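PDB 4OOU: mannan endo-1,4-beta-mannosidase from Cryptopygus antarcticus, which hydrolyses internal beta-1,4-mannosidic linkages in mannans, galactomannans and glucomannans, releasing mainly short manno-oligosaccharides. Local coordinates for residues A[42-47]-A[78-83]; A[67-72]-A[121-126]; A[322-327]-A[360-365]; A[341-346]-A[354-359]. All coordinates share one frame; numbering follows the deposited sequence.

Interaction 1 (A[42-47]-A[78-83]); sequences VNFAWR and NTARVW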
loop_
_atom_site.group_PDB
_atom_site.type_symbol
_atom_site.label_atom_id
_atom_site.label_comp_id
_atom_site.label_asym_id
_atom_site.label_seq_id
_atom_site.Cartn_x
_atom_site.Cartn_y
_atom_site.Cartn_z
ATOM N N VAL A 42 8.991 6.472 2.966
ATOM C CA VAL A 42 7.856 7.322 3.308
ATOM C C VAL A 42 6.647 7.120 2.407
ATOM O O VAL A 42 6.745 6.587 1.277
ATOM C CB VAL A 42 8.238 8.805 3.186
ATOM C CG1 VAL A 42 9.599 9.042 3.803
ATOM C CG2 VAL A 42 8.281 9.254 1.741
ATOM N N ASN A 43 5.521 7.596 2.916
ATOM C CA ASN A 43 4.366 7.869 2.099
ATOM C C ASN A 43 4.457 9.307 1.602
ATOM O O ASN A 43 4.750 10.194 2.399
ATOM C CB ASN A 43 3.108 7.798 2.939
ATOM C CG ASN A 43 2.719 6.410 3.266
ATOM O OD1 ASN A 43 1.913 5.823 2.552
ATOM N ND2 ASN A 43 3.242 5.880 4.372
ATOM N N PHE A 44 4.149 9.557 0.324
ATOM C CA PHE A 44 4.137 10.936 -0.147
ATOM C C PHE A 44 3.005 11.696 0.523
ATOM O O PHE A 44 3.261 12.770 1.124
ATOM C CB PHE A 44 4.136 11.088 -1.671
ATOM C CG PHE A 44 5.489 10.839 -2.330
ATOM C CD1 PHE A 44 6.693 10.968 -1.628
ATOM C CD2 PHE A 44 5.557 10.499 -3.685
ATOM C CE1 PHE A 44 7.924 10.738 -2.251
ATOM C CE2 PHE A 44 6.784 10.286 -4.311
ATOM C CZ PHE A 44 7.966 10.403 -3.587
ATOM N N ALA A 45 1.768 11.201 0.460
ATOM C CA ALA A 45 1.270 10.111 -0.398
ATOM C C ALA A 45 0.702 10.720 -1.674
ATOM O O ALA A 45 0.230 10.001 -2.560
ATOM C CB ALA A 45 0.169 9.330 0.323
ATOM N N TRP A 46 0.697 12.054 -1.732
ATOM C CA TRP A 46 0.307 12.781 -2.928
ATOM C C TRP A 46 0.943 14.169 -2.894
ATOM O O TRP A 46 1.600 14.547 -1.937
ATOM C CB TRP A 46 -1.213 12.858 -3.020
ATOM C CG TRP A 46 -1.824 13.495 -1.832
ATOM C CD1 TRP A 46 -1.926 14.833 -1.590
ATOM C CD2 TRP A 46 -2.386 12.836 -0.698
ATOM N NE1 TRP A 46 -2.534 15.050 -0.383
ATOM C CE2 TRP A 46 -2.833 13.841 0.190
ATOM C CE3 TRP A 46 -2.571 11.491 -0.342
ATOM C CZ2 TRP A 46 -3.447 13.547 1.423
ATOM C CZ3 TRP A 46 -3.208 11.199 0.884
ATOM C CH2 TRP A 46 -3.638 12.234 1.742
ATOM N N ARG A 47 0.796 14.904 -3.971
ATOM C CA ARG A 47 1.117 16.324 -3.977
ATOM C C ARG A 47 -0.238 17.024 -4.100
ATOM O O ARG A 47 -0.638 17.800 -3.242
ATOM C CB ARG A 47 2.080 16.602 -5.141
ATOM C CG ARG A 47 2.164 18.035 -5.635
ATOM C CD ARG A 47 2.587 19.020 -4.566
ATOM N NE ARG A 47 3.151 20.299 -5.056
ATOM C CZ ARG A 47 2.830 20.967 -6.184
ATOM N NH1 ARG A 47 1.904 20.557 -7.073
ATOM N NH2 ARG A 47 3.470 22.099 -6.434
ATOM N N ASN A 78 14.501 3.872 0.607
ATOM C CA ASN A 78 14.438 3.073 -0.628
ATOM C C ASN A 78 13.052 2.805 -1.173
ATOM O O ASN A 78 12.901 1.962 -2.028
ATOM C CB ASN A 78 15.156 1.742 -0.411
ATOM C CG ASN A 78 14.380 0.794 0.467
ATOM O OD1 ASN A 78 13.303 1.117 0.959
ATOM N ND2 ASN A 78 14.927 -0.390 0.673
ATOM N N THR A 79 12.044 3.512 -0.677
ATOM C CA THR A 79 10.675 3.237 -1.039
ATOM C C THR A 79 9.814 4.472 -0.839
ATOM O O THR A 79 9.976 5.194 0.126
ATOM C CB THR A 79 10.125 2.066 -0.184
ATOM O OG1 THR A 79 10.772 0.854 -0.567
ATOM C CG2 THR A 79 8.615 1.882 -0.363
ATOM N N ALA A 80 8.884 4.678 -1.762
ATOM C CA ALA A 80 7.832 5.672 -1.619
ATOM C C ALA A 80 6.473 5.052 -1.952
ATOM O O ALA A 80 6.319 4.402 -2.984
ATOM C CB ALA A 80 8.101 6.856 -2.528
ATOM N N ARG A 81 5.500 5.238 -1.062
ATOM C CA ARG A 81 4.115 4.816 -1.304
ATOM C C ARG A 81 3.349 6.063 -1.792
ATOM O O ARG A 81 3.394 7.153 -1.166
ATOM C CB ARG A 81 3.520 4.276 -0.021
ATOM C CG ARG A 81 2.146 3.630 -0.085
ATOM C CD ARG A 81 1.747 3.216 1.317
ATOM N NE ARG A 81 0.438 2.602 1.400
ATOM C CZ ARG A 81 -0.615 3.089 2.053
ATOM N NH1 ARG A 81 -0.560 4.262 2.699
ATOM N NH2 ARG A 81 -1.738 2.380 2.080
ATOM N N VAL A 82 2.672 5.906 -2.932
ATOM C CA VAL A 82 2.062 7.042 -3.585
ATOM C C VAL A 82 0.748 6.641 -4.219
ATOM O O VAL A 82 0.639 5.581 -4.803
ATOM C CB VAL A 82 3.026 7.654 -4.617
ATOM C CG1 VAL A 82 3.580 6.593 -5.532
ATOM C CG2 VAL A 82 2.347 8.773 -5.415
ATOM N N TRP A 83 -0.245 7.518 -4.068
ATOM C CA TRP A 83 -1.642 7.219 -4.330
ATOM C C TRP A 83 -2.028 7.621 -5.760
ATOM O O TRP A 83 -1.555 8.639 -6.265
ATOM C CB TRP A 83 -2.501 7.963 -3.305
ATOM C CG TRP A 83 -2.448 7.427 -1.888
ATOM C CD1 TRP A 83 -1.431 6.738 -1.287
ATOM C CD2 TRP A 83 -3.460 7.563 -0.899
ATOM N NE1 TRP A 83 -1.767 6.417 -0.006
ATOM C CE2 TRP A 83 -3.005 6.918 0.257
ATOM C CE3 TRP A 83 -4.717 8.159 -0.889
ATOM C CZ2 TRP A 83 -3.760 6.845 1.400
ATOM C CZ3 TRP A 83 -5.470 8.087 0.245
ATOM C CH2 TRP A 83 -4.997 7.440 1.376
#
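Ala-80 CB presses over one face of the Phe-44 ring, 4.0 Å from the ring centroid, in a CH-pi contact at the apolar centre of two neighbouring parallel strands of the TIM barrel. The pair belongs to the beta-alpha-beta unit of strand 35-43, helix 58-74 and strand 79-86. Phe-44 lies alongside Val-82, and helix 58-74 meets the ring through Leu-65 and Ile-69. Farther along, the Trp-83 indole, part of the substrate-binding site, takes two neighbours on one face: the methyl of Ala-45 sits over its five-membered ring at 3.6 Å from the centroid, and Trp-46 turns an edge toward its six-membered ring, an edge-to-face pair with planes 60° apart. A cis peptide bond precedes Ala-45.

The backbones are tied by Val-42 N to Thr-79 O, Arg-81 N to Val-42 O, Phe-44 N to Arg-81 O and Trp-83 N to Ala-45 O, the last of 2.9 Å. At the polar edge, Arg-81 runs extended beside Asn-43, CG anti to its own backbone N (chi1 -173°), which carries the guanidinium to Glu-177 and to Glu-312, the probable nucleophile; both are salt bridges, and Asn-180 accepts a further bond. Asn-43 ND2 is held by Thr-340 O and Gly-311 O, while Arg-81 NH1 donates to Asn-43 OD1, whose exact position is less certain, with amide and guanidinium planes 87° apart.

Interaction 2 (A[67-72]-A[121-126]); sequences DWINKV and NGQNVF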
loop_
_atom_site.group_PDB
_atom_site.type_symbol
_atom_site.label_atom_id
_atom_site.label_comp_id
_atom_site.label_asym_id
_atom_site.label_seq_id
_atom_site.Cartn_x
_atom_site.Cartn_y
_atom_site.Cartn_z
ATOM N N ASP A 67 11.472 15.591 -6.726
ATOM C CA ASP A 67 12.304 16.187 -5.684
ATOM C C ASP A 67 12.241 15.367 -4.416
ATOM O O ASP A 67 13.266 15.043 -3.794
ATOM C CB ASP A 67 11.803 17.578 -5.351
ATOM C CG ASP A 67 12.567 18.184 -4.230
ATOM O OD1 ASP A 67 13.782 18.292 -4.401
ATOM O OD2 ASP A 67 11.982 18.510 -3.171
ATOM N N TRP A 68 11.003 15.060 -4.036
ATOM C CA TRP A 68 10.716 14.165 -2.922
ATOM C C TRP A 68 11.362 12.795 -3.101
ATOM O O TRP A 68 11.944 12.243 -2.151
ATOM C CB TRP A 68 9.209 13.994 -2.734
ATOM C CG TRP A 68 8.487 15.253 -2.420
ATOM C CD1 TRP A 68 9.024 16.488 -2.244
ATOM C CD2 TRP A 68 7.081 15.397 -2.234
ATOM N NE1 TRP A 68 8.025 17.410 -1.979
ATOM C CE2 TRP A 68 6.827 16.758 -1.962
ATOM C CE3 TRP A 68 6.008 14.507 -2.282
ATOM C CZ2 TRP A 68 5.555 17.242 -1.724
ATOM C CZ3 TRP A 68 4.747 14.983 -2.062
ATOM C CH2 TRP A 68 4.523 16.341 -1.777
ATOM N N ILE A 69 11.302 12.228 -4.302
ATOM C CA ILE A 69 12.025 10.960 -4.443
ATOM C C ILE A 69 13.570 11.248 -4.243
ATOM O O ILE A 69 14.246 10.513 -3.519
ATOM C CB ILE A 69 11.633 9.988 -5.645
ATOM C CG1 ILE A 69 12.802 9.808 -6.549
ATOM C CG2 ILE A 69 10.368 10.242 -6.455
ATOM C CD1 ILE A 69 13.707 8.791 -5.915
ATOM N N ASN A 70 14.104 12.352 -4.768
ATOM C CA ASN A 70 15.518 12.730 -4.473
ATOM C C ASN A 70 15.826 12.808 -3.001
ATOM O O ASN A 70 16.881 12.362 -2.526
ATOM C CB ASN A 70 15.919 14.081 -5.089
ATOM C CG ASN A 70 15.768 14.126 -6.608
ATOM O OD1 ASN A 70 15.718 15.217 -7.198
ATOM N ND2 ASN A 70 15.694 12.948 -7.259
ATOM N N LYS A 71 14.887 13.383 -2.260
ATOM C CA LYS A 71 15.040 13.524 -0.796
ATOM C C LYS A 71 15.113 12.156 -0.109
ATOM O O LYS A 71 15.808 11.969 0.886
ATOM C CB LYS A 71 13.930 14.437 -0.225
ATOM C CG LYS A 71 14.230 15.900 -0.502
ATOM C CD LYS A 71 13.182 16.868 0.048
ATOM C CE LYS A 71 13.683 18.317 0.044
ATOM N NZ LYS A 71 13.760 18.876 -1.328
ATOM N N VAL A 72 14.443 11.172 -0.685
ATOM C CA VAL A 72 14.517 9.814 -0.154
ATOM C C VAL A 72 15.903 9.196 -0.421
ATOM O O VAL A 72 16.551 8.830 0.543
ATOM C CB VAL A 72 13.305 8.955 -0.632
ATOM C CG1 VAL A 72 13.494 7.471 -0.363
ATOM C CG2 VAL A 72 12.027 9.466 0.019
ATOM N N ASN A 121 13.548 4.919 -10.393
ATOM C CA ASN A 121 14.583 3.968 -10.738
ATOM C C ASN A 121 15.950 4.605 -10.720
ATOM O O ASN A 121 16.857 4.046 -10.154
ATOM C CB ASN A 121 14.318 3.364 -12.122
ATOM C CG ASN A 121 15.279 2.249 -12.462
ATOM O OD1 ASN A 121 14.887 1.091 -12.650
ATOM N ND2 ASN A 121 16.547 2.584 -12.498
ATOM N N GLY A 122 16.097 5.774 -11.328
ATOM C CA GLY A 122 17.403 6.441 -11.406
ATOM C C GLY A 122 17.976 6.822 -10.048
ATOM O O GLY A 122 19.190 6.976 -9.882
ATOM N N GLN A 123 17.078 6.937 -9.074
ATOM C CA GLN A 123 17.424 7.293 -7.708
ATOM C C GLN A 123 17.443 6.088 -6.775
ATOM O O GLN A 123 17.578 6.235 -5.553
ATOM C CB GLN A 123 16.401 8.272 -7.202
ATOM C CG GLN A 123 16.250 9.532 -8.038
ATOM C CD GLN A 123 17.558 10.319 -8.115
ATOM O OE1 GLN A 123 17.886 10.894 -9.146
ATOM N NE2 GLN A 123 18.312 10.326 -7.031
ATOM N N ASN A 124 17.329 4.899 -7.364
ATOM C CA ASN A 124 17.243 3.681 -6.599
ATOM C C ASN A 124 16.167 3.749 -5.512
ATOM O O ASN A 124 16.420 3.511 -4.314
ATOM C CB ASN A 124 18.608 3.304 -6.048
ATOM C CG ASN A 124 19.575 2.843 -7.151
ATOM O OD1 ASN A 124 19.212 2.098 -8.086
ATOM N ND2 ASN A 124 20.807 3.299 -7.047
ATOM N N VAL A 125 14.962 4.077 -5.970
ATOM C CA VAL A 125 13.766 4.029 -5.138
ATOM C C VAL A 125 12.603 3.241 -5.752
ATOM O O VAL A 125 12.223 3.406 -6.885
ATOM C CB VAL A 125 13.249 5.432 -4.814
ATOM C CG1 VAL A 125 11.900 5.360 -4.133
ATOM C CG2 VAL A 125 14.252 6.151 -3.949
ATOM N N PHE A 126 12.016 2.435 -4.906
ATOM C CA PHE A 126 10.893 1.652 -5.203
ATOM C C PHE A 126 9.613 2.420 -4.956
ATOM O O PHE A 126 9.470 3.184 -3.961
ATOM C CB PHE A 126 10.911 0.452 -4.252
ATOM C CG PHE A 126 11.851 -0.649 -4.660
ATOM C CD1 PHE A 126 11.634 -1.364 -5.863
ATOM C CD2 PHE A 126 12.899 -1.015 -3.830
ATOM C CE1 PHE A 126 12.484 -2.409 -6.219
ATOM C CE2 PHE A 126 13.758 -2.035 -4.182
ATOM C CZ PHE A 126 13.555 -2.746 -5.384
#
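Helix 58-74 packs here against the turn that ends helix 109-122, outside the TIM barrel, where the chain heads into strand 126-133. That turn is a Schellman motif, with Asn-124 at positive phi as its C-prime residue and Asn-124 N bonded to Asn-121 O. It brings Gln-123 and Val-125 round to face the other helix.

Ile-69 and Val-125 lie alongside and run antiparallel, the CD1 methyl of Ile-69 lying against Val-125 CG2. Val-72 comes at the same valine methyl from across, at about a right angle, its CG1 3.9 Å from Val-125 CG2. The Val-72 branch that touches is the one anti to the backbone N (chi1 167°). Gln-123 CG, beside its own backbone N (chi1 -57°), lies 3.8 Å from Ile-69 CG1, and the bend at chi2 then turns the amide toward Asn-70.

At the outer margin the character changes. The amides of Asn-70 and Gln-123 lie close with planes 60° apart, and Asn-70 ND2 is 3.3 Å from Gln-123 CD. The hydrogen bond of that nitrogen goes to the hydroxyl of Tyr-119, on helix 109-122. Apolar branches inside and amides at the margin thus join one outer helix of a beta/alpha barrel to the C-terminal turn of the next.

Interaction 3 (A[322-327]-A[360-365]); sequences GIQNLY and MQALKG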
loop_
_atom_site.group_PDB
_atom_site.type_symbol
_atom_site.label_atom_id
_atom_site.label_comp_id
_atom_site.label_asym_id
_atom_site.label_seq_id
_atom_site.Cartn_x
_atom_site.Cartn_y
_atom_site.Cartn_z
ATOM N N GLY A 322 10.862 8.407 19.277
ATOM C CA GLY A 322 11.768 9.167 18.396
ATOM C C GLY A 322 11.903 8.464 17.049
ATOM O O GLY A 322 12.255 7.277 17.004
ATOM N N ILE A 323 11.614 9.177 15.960
ATOM C CA ILE A 323 11.624 8.580 14.608
ATOM C C ILE A 323 12.662 7.531 14.393
ATOM O O ILE A 323 12.346 6.497 13.845
ATOM C CB ILE A 323 11.964 9.550 13.478
ATOM C CG1 ILE A 323 12.353 10.893 14.068
ATOM C CG2 ILE A 323 10.864 9.549 12.383
ATOM C CD1 ILE A 323 13.141 11.721 13.098
ATOM N N GLN A 324 13.909 7.795 14.771
ATOM C CA GLN A 324 14.966 6.844 14.414
ATOM C C GLN A 324 14.834 5.526 15.166
ATOM O O GLN A 324 15.139 4.482 14.619
ATOM C CB GLN A 324 16.377 7.420 14.616
ATOM C CG GLN A 324 16.759 8.538 13.660
ATOM C CD GLN A 324 18.253 8.767 13.607
ATOM O OE1 GLN A 324 18.982 8.513 14.579
ATOM N NE2 GLN A 324 18.726 9.235 12.461
ATOM N N ASN A 325 14.406 5.560 16.425
ATOM C CA ASN A 325 14.286 4.314 17.169
ATOM C C ASN A 325 13.121 3.505 16.631
ATOM O O ASN A 325 13.115 2.269 16.701
ATOM C CB ASN A 325 14.146 4.601 18.656
ATOM C CG ASN A 325 15.263 5.485 19.166
ATOM O OD1 ASN A 325 16.445 5.257 18.870
ATOM N ND2 ASN A 325 14.897 6.531 19.878
ATOM N N LEU A 326 12.144 4.227 16.093
ATOM C CA LEU A 326 10.999 3.653 15.390
ATOM C C LEU A 326 11.475 2.894 14.143
ATOM O O LEU A 326 11.160 1.723 13.972
ATOM C CB LEU A 326 9.996 4.773 15.022
ATOM C CG LEU A 326 8.737 4.941 15.898
ATOM C CD1 LEU A 326 8.846 4.144 17.186
ATOM C CD2 LEU A 326 8.348 6.379 16.216
ATOM N N TYR A 327 12.251 3.558 13.293
ATOM C CA TYR A 327 12.799 2.906 12.120
ATOM C C TYR A 327 13.573 1.670 12.559
ATOM O O TYR A 327 13.360 0.557 12.018
ATOM C CB TYR A 327 13.689 3.848 11.300
ATOM C CG TYR A 327 12.945 4.657 10.243
ATOM C CD1 TYR A 327 12.656 4.096 9.008
ATOM C CD2 TYR A 327 12.555 5.980 10.468
ATOM C CE1 TYR A 327 11.981 4.797 8.038
ATOM C CE2 TYR A 327 11.864 6.682 9.499
ATOM C CZ TYR A 327 11.586 6.076 8.280
ATOM O OH TYR A 327 10.919 6.737 7.268
ATOM N N MET A 360 14.897 8.193 8.103
ATOM C CA MET A 360 15.482 7.238 7.142
ATOM C C MET A 360 16.999 7.083 7.337
ATOM O O MET A 360 17.543 5.986 7.125
ATOM C CB MET A 360 15.163 7.633 5.692
ATOM C CG MET A 360 13.767 7.227 5.233
ATOM S SD MET A 360 13.265 7.900 3.654
ATOM C CE MET A 360 13.061 9.614 4.114
ATOM N N GLN A 361 17.674 8.177 7.732
ATOM C CA GLN A 361 19.119 8.147 7.965
ATOM C C GLN A 361 19.456 7.059 8.979
ATOM O O GLN A 361 20.540 6.467 8.936
ATOM C CB GLN A 361 19.651 9.489 8.488
ATOM C CG GLN A 361 19.946 10.541 7.428
ATOM C CD GLN A 361 20.119 11.946 8.011
ATOM O OE1 GLN A 361 20.716 12.125 9.086
ATOM N NE2 GLN A 361 19.577 12.952 7.311
ATOM N N ALA A 362 18.536 6.790 9.905
ATOM C CA ALA A 362 18.816 5.792 10.910
ATOM C C ALA A 362 19.191 4.473 10.256
ATOM O O ALA A 362 19.897 3.669 10.858
ATOM C CB ALA A 362 17.626 5.596 11.845
ATOM N N LEU A 363 18.710 4.209 9.052
ATOM C CA LEU A 363 19.084 2.931 8.431
ATOM C C LEU A 363 20.044 3.045 7.220
ATOM O O LEU A 363 20.281 2.056 6.551
ATOM C CB LEU A 363 17.827 2.115 8.089
ATOM C CG LEU A 363 16.863 1.820 9.258
ATOM C CD1 LEU A 363 15.525 1.309 8.735
ATOM C CD2 LEU A 363 17.461 0.821 10.256
ATOM N N LYS A 364 20.617 4.222 6.975
ATOM C CA LYS A 364 21.479 4.428 5.809
ATOM C C LYS A 364 22.363 3.203 5.484
ATOM O O LYS A 364 22.207 2.586 4.437
ATOM C CB LYS A 364 22.336 5.693 5.970
ATOM C CG LYS A 364 22.411 6.595 4.737
ATOM C CD LYS A 364 23.029 7.946 5.118
ATOM C CE LYS A 364 22.685 9.072 4.148
ATOM N NZ LYS A 364 23.341 8.890 2.816
ATOM N N GLY A 365 23.270 2.815 6.368
ATOM C CA GLY A 365 24.213 1.748 5.984
ATOM C C GLY A 365 23.610 0.372 5.632
ATOM O O GLY A 365 24.064 -0.303 4.687
#
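Tyr-327 fills the tight half of this contact, its ring packed against Met-360 of helix 353-361. Met-360 CA stands over one ring face, 4.3 Å from the centroid and only 12° off the normal, a CH-pi contact, and the backbone N of Met-360 sits over the same face. From there the Met-360 side chain crosses the ring obliquely, its CG resting 3.9 Å from Tyr-327 CZ. Leu-363 adds the next apolar contact, its CD1 reaching Tyr-327 CD1 at 4.0 Å. The phenol tip continues inward: Tyr-327 OH is hydrogen-bonded to Gly-41 O of strand 35-43, whose Phe-38 and Ser-40 also touch Leu-363. An alanine in place of Tyr-327 is likely to open a gap beside Met-360 and Leu-363 and leave Gly-41 O without its hydroxyl partner.

Gln-324 and Ala-362 form the more accessible half. Here the Ala-362 methyl lies against the aliphatic part of the glutamine, 3.5 Å from Gln-324 CB, and faces CG and CD as well. With its chain stretched beyond CG (chi2 -162°), Gln-324 carries the amide past the methyl, and NE2 is hydrogen-bonded to Tyr-358 O in helix 353-361. Gln-361 only brushes the amide: its CB lies 4.1 Å from Gln-324 NE2, and the residue is largely exposed. A type I turn from Gln-361 to Lys-364 brings Ala-362 and Leu-363 to face helix 323-332. Buried aromatic packing toward the strand and a glutamine-alanine contact outside join two consecutive helices in the outer layer of the TIM barrel.

Interaction 4 (A[341-346]-A[354-359]); sequences WQFNSG and SNQMYG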
loop_
_atom_site.group_PDB
_atom_site.type_symbol
_atom_site.label_atom_id
_atom_site.label_comp_id
_atom_site.label_asym_id
_atom_site.label_seq_id
_atom_site.Cartn_x
_atom_site.Cartn_y
_atom_site.Cartn_z
ATOM N N TRP A 341 4.280 8.712 7.579
ATOM C CA TRP A 341 3.192 9.463 7.009
ATOM C C TRP A 341 3.344 10.953 7.417
ATOM O O TRP A 341 3.459 11.213 8.595
ATOM C CB TRP A 341 1.844 8.919 7.519
ATOM C CG TRP A 341 0.701 9.640 6.882
ATOM C CD1 TRP A 341 0.146 10.798 7.304
ATOM C CD2 TRP A 341 0.026 9.290 5.662
ATOM N NE1 TRP A 341 -0.830 11.206 6.426
ATOM C CE2 TRP A 341 -0.928 10.291 5.415
ATOM C CE3 TRP A 341 0.127 8.223 4.769
ATOM C CZ2 TRP A 341 -1.785 10.251 4.318
ATOM C CZ3 TRP A 341 -0.710 8.188 3.675
ATOM C CH2 TRP A 341 -1.661 9.195 3.459
ATOM N N GLN A 342 3.397 11.920 6.486
ATOM C CA GLN A 342 3.616 11.701 5.028
ATOM C C GLN A 342 4.414 12.898 4.545
ATOM O O GLN A 342 4.468 13.936 5.234
ATOM C CB GLN A 342 2.304 11.646 4.263
ATOM C CG GLN A 342 1.611 13.003 4.196
ATOM C CD GLN A 342 0.215 12.986 3.604
ATOM O OE1 GLN A 342 -0.675 13.718 4.064
ATOM N NE2 GLN A 342 0.013 12.181 2.565
ATOM N N PHE A 343 4.997 12.796 3.363
ATOM C CA PHE A 343 6.046 13.745 2.989
ATOM C C PHE A 343 5.517 15.155 2.744
ATOM O O PHE A 343 6.150 16.144 3.136
ATOM C CB PHE A 343 6.837 13.255 1.785
ATOM C CG PHE A 343 8.305 13.471 1.922
ATOM C CD1 PHE A 343 9.004 12.877 2.969
ATOM C CD2 PHE A 343 9.004 14.282 1.017
ATOM C CE1 PHE A 343 10.371 13.077 3.104
ATOM C CE2 PHE A 343 10.368 14.488 1.150
ATOM C CZ PHE A 343 11.051 13.892 2.201
ATOM N N ASN A 344 4.350 15.268 2.131
ATOM C CA ASN A 344 3.761 16.599 1.932
ATOM C C ASN A 344 3.323 17.328 3.236
ATOM O O ASN A 344 2.859 18.471 3.167
ATOM C CB ASN A 344 2.586 16.491 0.986
ATOM C CG ASN A 344 1.406 15.836 1.626
ATOM O OD1 ASN A 344 1.186 15.993 2.827
ATOM N ND2 ASN A 344 0.622 15.113 0.832
ATOM N N SER A 345 3.413 16.630 4.381
ATOM C CA SER A 345 3.380 17.217 5.729
ATOM C C SER A 345 1.982 17.637 6.159
ATOM O O SER A 345 1.818 18.285 7.190
ATOM C CB SER A 345 4.359 18.406 5.867
ATOM O OG SER A 345 5.716 17.990 5.777
ATOM N N GLY A 346 0.978 17.238 5.392
ATOM C CA GLY A 346 -0.370 17.695 5.619
ATOM C C GLY A 346 -1.274 16.702 6.310
ATOM O O GLY A 346 -1.244 15.493 6.043
ATOM N N SER A 354 11.158 16.864 6.992
ATOM C CA SER A 354 12.504 16.905 7.536
ATOM C C SER A 354 12.894 15.759 8.473
ATOM O O SER A 354 13.944 15.138 8.330
ATOM C CB SER A 354 12.737 18.248 8.240
ATOM O OG SER A 354 13.526 19.050 7.415
ATOM N N ASN A 355 12.111 15.498 9.485
ATOM C CA ASN A 355 12.574 14.500 10.369
ATOM C C ASN A 355 12.101 13.133 9.853
ATOM O O ASN A 355 12.700 12.119 10.155
ATOM C CB ASN A 355 12.339 14.884 11.862
ATOM C CG ASN A 355 11.101 14.278 12.469
ATOM O OD1 ASN A 355 11.187 13.632 13.475
ATOM N ND2 ASN A 355 9.962 14.541 11.906
ATOM N N GLN A 356 11.114 13.096 8.979
ATOM C CA GLN A 356 11.036 11.917 8.109
ATOM C C GLN A 356 12.371 11.603 7.416
ATOM O O GLN A 356 12.719 10.419 7.313
ATOM C CB GLN A 356 9.942 12.036 7.081
ATOM C CG GLN A 356 8.592 11.836 7.713
ATOM C CD GLN A 356 7.491 11.948 6.718
ATOM O OE1 GLN A 356 7.175 10.981 6.009
ATOM N NE2 GLN A 356 6.894 13.132 6.645
ATOM N N MET A 357 13.128 12.624 6.985
ATOM C CA MET A 357 14.471 12.369 6.413
ATOM C C MET A 357 15.457 11.911 7.489
ATOM O O MET A 357 16.264 11.002 7.266
ATOM C CB MET A 357 15.021 13.584 5.667
ATOM C CG MET A 357 14.335 13.893 4.350
ATOM S SD MET A 357 15.210 15.147 3.386
ATOM C CE MET A 357 14.375 16.640 3.870
ATOM N N TYR A 358 15.370 12.530 8.665
ATOM C CA TYR A 358 16.195 12.148 9.800
ATOM C C TYR A 358 15.973 10.666 10.033
ATOM O O TYR A 358 16.921 9.893 10.048
ATOM C CB TYR A 358 15.850 12.984 11.053
ATOM C CG TYR A 358 16.771 12.797 12.268
ATOM C CD1 TYR A 358 18.148 12.673 12.126
ATOM C CD2 TYR A 358 16.254 12.792 13.567
ATOM C CE1 TYR A 358 18.970 12.501 13.234
ATOM C CE2 TYR A 358 17.062 12.630 14.680
ATOM C CZ TYR A 358 18.425 12.481 14.515
ATOM O OH TYR A 358 19.247 12.333 15.627
ATOM N N GLY A 359 14.712 10.283 10.184
ATOM C CA GLY A 359 14.340 8.900 10.377
ATOM C C GLY A 359 15.004 7.942 9.405
ATOM O O GLY A 359 15.637 6.972 9.836
#
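Gln-356 reaches from helix 353-361 into the loop that follows strand 337-340 of the TIM barrel. Its CB lies 4.1 Å from Phe-343 CE1. CG points anti to the backbone carbonyl carbon (chi1 -75°), and the extended chain beyond it takes CD to 3.9 Å from Gln-342 C. There the amide divides. NE2 donates to Gln-342 O over 2.9 Å, with an N-H...O angle of 160°; the nitrogen stands above the carbonyl plane, while the oxygen lies close to the plane of the Gln-356 amide. OE1 lies beside the edge of the Phe-343 ring, 4.0 Å from CD1, and accepts a hydrogen bond from Thr-340 OG1.

Phe-343 meets the helix with its edge a second time: Met-357 CG, in the ring plane, touches CZ at 3.9 Å. Trp-68 packs edge-to-face with the same phenylalanine. The type I turn from Gln-342 to Ser-345 closes with Ser-345 N bonding to Gln-342 O, and Asn-344 OD1 takes Gly-346 N in an Asx turn.

A leucine in place of Gln-356 would probably leave Gln-342 O and Thr-340 OG1 each short of a buried partner and weaken the hold on the loop. Gripped from opposite faces by Gln-356 NE2 and Ser-345 N, the Gln-342 carbonyl is pinned one residue after Trp-341, which binds substrate; this chemistry is consistent with a backbone held in place beside the active site.

In the fold
Interaction 1 lies deepest, pairing two barrel strands and combining backbone bonds with a charged cluster beside the probable nucleophile. Interaction 4 is also buried and neighbours it: the 341-346 loop bonds to 42-47 through Asn-43 O with Phe-343 N and Phe-44 O with Asn-344 N, but a single side-chain hydrogen bond, with the Phe-343 edge packed on Met-357, joins it to 354-359. Interactions 2 and 3 belong to the outer helical layer and rely on apolar packing, interaction 3 being the more exposed. Helix 353-361 serves both 3 and 4, with 4 nested inside the loop that 3 closes. Met-360 meets Val-42 and Val-72, bringing interaction 3 against interactions 1 and 2.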